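Local coordinates for 4-phosphoerythronate dehydrogenase (Lactobacillus jensenii, PDB 4PRK), which probably catalyses the NAD-dependent interconversion of pyruvate and D-lactate, as a D-lactate dehydrogenase of the D-isomer-specific 2-hydroxyacid dehydrogenase family, at residues M1-F6 and C25-I30; K21-E26 and S311-I316. All coordinates share one frame; numbering follows the deposited sequence.

Contact 1: residues M1-F6 and C25-I30; sequences MKIAVF and CELKLI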
loop_
_atom_site.group_PDB
_atom_site.type_symbol
_atom_site.label_atom_id
_atom_site.label_comp_id
_atom_site.label_asym_id
_atom_site.label_seq_id
_atom_site.Cartn_x
_atom_site.Cartn_y
_atom_site.Cartn_z
ATOM N N MET A 1 -25.784 -20.715 29.444
ATOM C CA MET A 1 -24.317 -20.604 29.262
ATOM C C MET A 1 -23.723 -19.485 30.177
ATOM O O MET A 1 -23.902 -18.286 29.908
ATOM C CB MET A 1 -24.030 -20.386 27.763
ATOM C CG MET A 1 -22.619 -20.739 27.321
ATOM S SD MET A 1 -22.153 -22.459 27.619
ATOM C CE MET A 1 -20.431 -22.276 28.044
ATOM N N LYS A 2 -23.048 -19.888 31.261
ATOM C CA LYS A 2 -22.328 -18.967 32.152
ATOM C C LYS A 2 -20.813 -19.283 32.212
ATOM O O LYS A 2 -20.401 -20.438 32.493
ATOM C CB LYS A 2 -22.924 -19.006 33.557
ATOM C CG LYS A 2 -22.400 -17.934 34.489
ATOM C CD LYS A 2 -23.529 -17.289 35.304
ATOM C CE LYS A 2 -23.908 -18.086 36.548
ATOM N NZ LYS A 2 -24.524 -17.220 37.603
ATOM N N ILE A 3 -19.994 -18.243 31.975
ATOM C CA ILE A 3 -18.509 -18.366 31.973
ATOM C C ILE A 3 -17.890 -17.398 33.009
ATOM O O ILE A 3 -18.096 -16.182 32.972
ATOM C CB ILE A 3 -17.915 -18.181 30.538
ATOM C CG1 ILE A 3 -18.441 -19.255 29.532
ATOM C CG2 ILE A 3 -16.392 -18.147 30.550
ATOM C CD1 ILE A 3 -17.847 -20.642 29.671
ATOM N N ALA A 4 -17.186 -17.944 33.983
ATOM C CA ALA A 4 -16.558 -17.104 34.984
ATOM C C ALA A 4 -15.336 -16.416 34.409
ATOM O O ALA A 4 -14.563 -17.030 33.701
ATOM C CB ALA A 4 -16.187 -17.913 36.206
ATOM N N VAL A 5 -15.176 -15.141 34.724
ATOM C CA VAL A 5 -14.043 -14.365 34.274
ATOM C C VAL A 5 -13.278 -13.860 35.480
ATOM O O VAL A 5 -13.779 -13.062 36.243
ATOM C CB VAL A 5 -14.514 -13.155 33.466
ATOM C CG1 VAL A 5 -13.343 -12.285 33.059
ATOM C CG2 VAL A 5 -15.299 -13.614 32.257
ATOM N N PHE A 6 -12.031 -14.278 35.600
ATOM C CA PHE A 6 -11.253 -13.969 36.776
ATOM C C PHE A 6 -10.359 -12.785 36.554
ATOM O O PHE A 6 -9.694 -12.703 35.552
ATOM C CB PHE A 6 -10.438 -15.182 37.187
ATOM C CG PHE A 6 -11.274 -16.285 37.748
ATOM C CD1 PHE A 6 -11.798 -17.252 36.922
ATOM C CD2 PHE A 6 -11.572 -16.324 39.090
ATOM C CE1 PHE A 6 -12.581 -18.256 37.432
ATOM C CE2 PHE A 6 -12.359 -17.327 39.609
ATOM C CZ PHE A 6 -12.862 -18.291 38.778
ATOM N N CYS A 25 -24.281 -15.293 26.127
ATOM C CA CYS A 25 -23.913 -16.026 27.320
ATOM C C CYS A 25 -23.787 -15.015 28.435
ATOM O O CYS A 25 -23.809 -13.794 28.178
ATOM C CB CYS A 25 -22.576 -16.751 27.114
ATOM S SG CYS A 25 -21.166 -15.635 27.094
ATOM N N GLU A 26 -23.636 -15.508 29.653
ATOM C CA GLU A 26 -23.522 -14.650 30.806
ATOM C C GLU A 26 -22.107 -14.741 31.296
ATOM O O GLU A 26 -21.527 -15.830 31.311
ATOM C CB GLU A 26 -24.468 -15.135 31.884
ATOM C CG GLU A 26 -24.385 -14.355 33.180
ATOM C CD GLU A 26 -25.541 -14.669 34.130
ATOM O OE1 GLU A 26 -26.463 -15.445 33.750
ATOM O OE2 GLU A 26 -25.509 -14.131 35.260
ATOM N N LEU A 27 -21.538 -13.602 31.679
ATOM C CA LEU A 27 -20.166 -13.567 32.230
ATOM C C LEU A 27 -20.154 -13.208 33.715
ATOM O O LEU A 27 -20.422 -12.073 34.074
ATOM C CB LEU A 27 -19.230 -12.572 31.468
ATOM C CG LEU A 27 -18.937 -12.896 29.983
ATOM C CD1 LEU A 27 -18.117 -11.813 29.292
ATOM C CD2 LEU A 27 -18.286 -14.259 29.792
ATOM N N LYS A 28 -19.760 -14.169 34.546
ATOM C CA LYS A 28 -19.587 -13.934 35.977
ATOM C C LYS A 28 -18.202 -13.423 36.328
ATOM O O LYS A 28 -17.214 -14.196 36.335
ATOM C CB LYS A 28 -19.870 -15.222 36.754
ATOM C CG LYS A 28 -19.724 -15.117 38.270
ATOM C CD LYS A 28 -20.651 -16.122 38.944
ATOM C CE LYS A 28 -20.092 -16.691 40.238
ATOM N NZ LYS A 28 -20.915 -17.881 40.624
ATOM N N LEU A 29 -18.125 -12.138 36.683
ATOM C CA LEU A 29 -16.818 -11.532 36.882
ATOM C C LEU A 29 -16.347 -11.665 38.266
ATOM O O LEU A 29 -17.002 -11.188 39.127
ATOM C CB LEU A 29 -16.842 -10.056 36.563
ATOM C CG LEU A 29 -16.612 -9.848 35.074
ATOM C CD1 LEU A 29 -17.658 -10.537 34.196
ATOM C CD2 LEU A 29 -16.560 -8.349 34.851
ATOM N N ILE A 30 -15.186 -12.259 38.464
ATOM C CA ILE A 30 -14.523 -12.245 39.774
ATOM C C ILE A 30 -13.265 -11.329 39.785
ATOM O O ILE A 30 -12.366 -11.450 38.912
ATOM C CB ILE A 30 -14.147 -13.672 40.202
ATOM C CG1 ILE A 30 -15.387 -14.598 40.167
ATOM C CG2 ILE A 30 -13.498 -13.645 41.577
ATOM C CD1 ILE A 30 -15.527 -15.440 38.906
#

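Contact 2: residues K21-E26 and S311-I316; sequences KKFGCE and SLRDTI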
loop_
_atom_site.group_PDB
_atom_site.type_symbol
_atom_site.label_atom_id
_atom_site.label_comp_id
_atom_site.label_asym_id
_atom_site.label_seq_id
_atom_site.Cartn_x
_atom_site.Cartn_y
_atom_site.Cartn_z
ATOM N N LYS A 21 -24.167 -9.995 25.084
ATOM C CA LYS A 21 -25.123 -9.884 23.993
ATOM C C LYS A 21 -24.587 -10.585 22.743
ATOM O O LYS A 21 -25.320 -11.347 22.117
ATOM C CB LYS A 21 -25.453 -8.439 23.670
ATOM C CG LYS A 21 -26.327 -8.296 22.424
ATOM C CD LYS A 21 -26.658 -6.849 22.072
ATOM C CE LYS A 21 -25.388 -6.037 21.884
ATOM N NZ LYS A 21 -25.631 -4.746 21.190
ATOM N N LYS A 22 -23.319 -10.346 22.394
ATOM C CA LYS A 22 -22.737 -10.971 21.215
ATOM C C LYS A 22 -22.635 -12.498 21.320
ATOM O O LYS A 22 -22.922 -13.197 20.356
ATOM C CB LYS A 22 -21.373 -10.389 20.916
ATOM C CG LYS A 22 -20.595 -11.079 19.804
ATOM C CD LYS A 22 -19.263 -10.340 19.657
ATOM C CE LYS A 22 -18.379 -10.933 18.581
ATOM N NZ LYS A 22 -17.430 -9.899 18.111
ATOM N N PHE A 23 -22.238 -13.034 22.461
ATOM C CA PHE A 23 -22.206 -14.485 22.558
ATOM C C PHE A 23 -23.478 -15.111 23.087
ATOM O O PHE A 23 -23.618 -16.334 23.080
ATOM C CB PHE A 23 -21.014 -14.936 23.375
ATOM C CG PHE A 23 -19.710 -14.897 22.592
ATOM C CD1 PHE A 23 -19.113 -13.679 22.280
ATOM C CD2 PHE A 23 -19.109 -16.084 22.144
ATOM C CE1 PHE A 23 -17.938 -13.633 21.562
ATOM C CE2 PHE A 23 -17.922 -16.047 21.434
ATOM C CZ PHE A 23 -17.332 -14.822 21.145
ATOM N N GLY A 24 -24.422 -14.286 23.524
ATOM C CA GLY A 24 -25.612 -14.812 24.165
ATOM C C GLY A 24 -25.212 -15.743 25.293
ATOM O O GLY A 24 -25.694 -16.871 25.364
ATOM N N CYS A 25 -24.281 -15.293 26.127
ATOM C CA CYS A 25 -23.913 -16.026 27.320
ATOM C C CYS A 25 -23.787 -15.015 28.435
ATOM O O CYS A 25 -23.809 -13.794 28.178
ATOM C CB CYS A 25 -22.576 -16.751 27.114
ATOM S SG CYS A 25 -21.166 -15.635 27.094
ATOM N N GLU A 26 -23.636 -15.508 29.653
ATOM C CA GLU A 26 -23.522 -14.650 30.806
ATOM C C GLU A 26 -22.107 -14.741 31.296
ATOM O O GLU A 26 -21.527 -15.830 31.311
ATOM C CB GLU A 26 -24.468 -15.135 31.884
ATOM C CG GLU A 26 -24.385 -14.355 33.180
ATOM C CD GLU A 26 -25.541 -14.669 34.130
ATOM O OE1 GLU A 26 -26.463 -15.445 33.750
ATOM O OE2 GLU A 26 -25.509 -14.131 35.260
ATOM N N SER A 311 -10.590 -16.453 23.890
ATOM C CA SER A 311 -10.653 -17.437 24.958
ATOM C C SER A 311 -12.114 -17.951 25.208
ATOM O O SER A 311 -12.393 -19.169 25.175
ATOM C CB SER A 311 -10.033 -16.833 26.214
ATOM O OG SER A 311 -10.707 -15.667 26.658
ATOM N N LEU A 312 -13.037 -17.006 25.381
ATOM C CA LEU A 312 -14.463 -17.308 25.603
ATOM C C LEU A 312 -14.957 -18.344 24.568
ATOM O O LEU A 312 -15.578 -19.333 24.937
ATOM C CB LEU A 312 -15.315 -15.985 25.491
ATOM C CG LEU A 312 -16.860 -16.087 25.598
ATOM C CD1 LEU A 312 -17.219 -16.675 26.963
ATOM C CD2 LEU A 312 -17.636 -14.780 25.372
ATOM N N ARG A 313 -14.671 -18.069 23.288
ATOM C CA ARG A 313 -15.060 -18.892 22.159
ATOM C C ARG A 313 -14.458 -20.306 22.238
ATOM O O ARG A 313 -15.191 -21.279 22.107
ATOM C CB ARG A 313 -14.703 -18.214 20.820
ATOM C CG ARG A 313 -15.571 -18.671 19.656
ATOM C CD ARG A 313 -14.764 -19.251 18.491
ATOM N NE ARG A 313 -14.051 -20.470 18.901
ATOM C CZ ARG A 313 -14.301 -21.720 18.498
ATOM N NH1 ARG A 313 -15.243 -21.988 17.611
ATOM N NH2 ARG A 313 -13.566 -22.714 18.982
ATOM N N ASP A 314 -13.153 -20.443 22.455
ATOM C CA ASP A 314 -12.581 -21.793 22.678
ATOM C C ASP A 314 -13.164 -22.415 23.933
ATOM O O ASP A 314 -13.348 -23.617 23.977
ATOM C CB ASP A 314 -11.047 -21.796 22.838
ATOM C CG ASP A 314 -10.303 -21.802 21.502
ATOM O OD1 ASP A 314 -10.951 -21.811 20.431
ATOM O OD2 ASP A 314 -9.049 -21.797 21.529
ATOM N N THR A 315 -13.435 -21.594 24.955
ATOM C CA THR A 315 -13.890 -22.103 26.236
ATOM C C THR A 315 -15.294 -22.681 26.132
ATOM O O THR A 315 -15.521 -23.791 26.615
ATOM C CB THR A 315 -13.767 -21.031 27.312
ATOM O OG1 THR A 315 -12.384 -20.698 27.409
ATOM C CG2 THR A 315 -14.284 -21.537 28.695
ATOM N N ILE A 316 -16.204 -21.939 25.480
ATOM C CA ILE A 316 -17.554 -22.433 25.142
ATOM C C ILE A 316 -17.510 -23.727 24.290
ATOM O O ILE A 316 -18.312 -24.661 24.507
ATOM C CB ILE A 316 -18.414 -21.345 24.412
ATOM C CG1 ILE A 316 -18.798 -20.237 25.407
ATOM C CG2 ILE A 316 -19.665 -21.947 23.742
ATOM C CD1 ILE A 316 -19.824 -19.237 24.919
#

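Contact 1: residues M1-F6 and C25-I30
Val5 O takes the shortest backbone bond between the two strands: Ile30 N donates to it at 2.7 Å with an N-H...O angle of 162°, and Leu29 CA lies 3.5 Å from the same oxygen in a weaker CA-H...O contact. Four further backbone bonds complete the ladder of two parallel strands; Glu26 and Lys28 each donate through N and accept through O, while Ile30 donates through N. The longest of them, Lys28 N to Ile3 O, measures 3.0 Å. CA-H contacts, such as that of Lys2 CA with Glu26 O, supplement the bonds.

Side chains alternate between the two faces. On the face of Ala4, Phe6 and Ile30, the isoleucine swings CG1 anti to its carbonyl carbon (chi1 -54°), which brings CD1 over one face of the Phe6 ring, 4.0 Å from the centroid and 19° off the normal, and also 3.7 Å from Ala4 CB. An alanine in place of Phe6 removes the ring under Ile30 CD1, and the methyl would probably be set free to turn, with a gap opened beside Val48 and Leu50. Farther along the same face, Lys2 and Glu26 run alongside each other, CD to CD at 3.5 Å; Lys2 NZ stays 4.0 Å from Glu26 OE2, beyond a salt bridge, and its stronger partner is Asp44, which also pairs with Lys28 NZ. On the other face, Val5 CG2 packs 3.9 Å from Leu27 CD2.

This pairing is the strand half of a beta-alpha-beta crossover. Strand 26-30 is outermost in the five-stranded parallel sheet, strand 2-6 lies between it and strand 47-50, connecting helix 10-23 packs against Leu27 and Leu29, and helix 301-319 covers Ile3 and Leu27.

Contact 2: residues K21-E26 and S311-I316
Leu312 lays its CD2 methyl over one face of the Phe23 ring, a CH-pi contact in which the methyl stands 3.6 Å from the centroid and 18° off the ring normal, displaced towards the rim near CG. The ring belongs to the last turn of helix 10-23, which ends in a Schellman motif: Gly24, with positive phi, is its C-prime residue, and Cys25 N turns back to Glu20 O. Here the chain end is tied to the beginning. Helix 301-319 packs on the N-terminal alpha/beta domain, consistent with the discontinuous catalytic domain of this family, whose coenzyme-binding domain is inserted in mid-sequence.

The two side chains come from opposite directions, and the leucine reaches the ring because its CG stands anti to the backbone N (chi1 176°). Its branches serve two partners, for CD2 also lies 4.0 Å from Cys25 SG, with CD1 scarcely farther from the same sulfur. Ile316, one turn on, brings CD1 obliquely to Phe23 CD2 and to within 4.3 Å of Cys25 CB.

The interface itself is apolar and partly buried. A charged link between the two helices does lie nearby, where Lys22 NZ pairs with Glu309. The guanidinium of Arg313 leads away from the ring and, through NH2, binds Asp314 OD1 in a salt bridge and Arg323 O; Asp314 is also held by His325 N and Phe326 N beyond the helix. Only the aliphatic part of the arginine is used against Phe23: at the ring edge, Arg313 CG lies in the plane, 3.9 Å from Phe23 CE2, and Arg313 CB is equally close to that same carbon.

Overall arrangement
Both contacts are partly buried and lie in the N-terminal alpha/beta domain, their centres about 9 Å apart, but they illustrate different ways of joining elements. Contact 1 is local, binding neighbouring strands of one crossover through a regular backbone ladder, with charged ends on one face. Contact 2 joins residues 285 apart, helix end to C-terminal helix, chiefly by apolar packing, with the aliphatic part of Arg313 at its edge and no hydrogen bonds between the two segments. They share Cys25 and Glu26, which lead from helix 10-23 into strand 26-30. They also touch directly: Ile3 CG1 and Leu27 CD2 both pack on Leu312 CD1, and Ile3 CD1 meets Thr315 CG2. One leucine of helix 301-319 thus touches both strands and the helix that connects them.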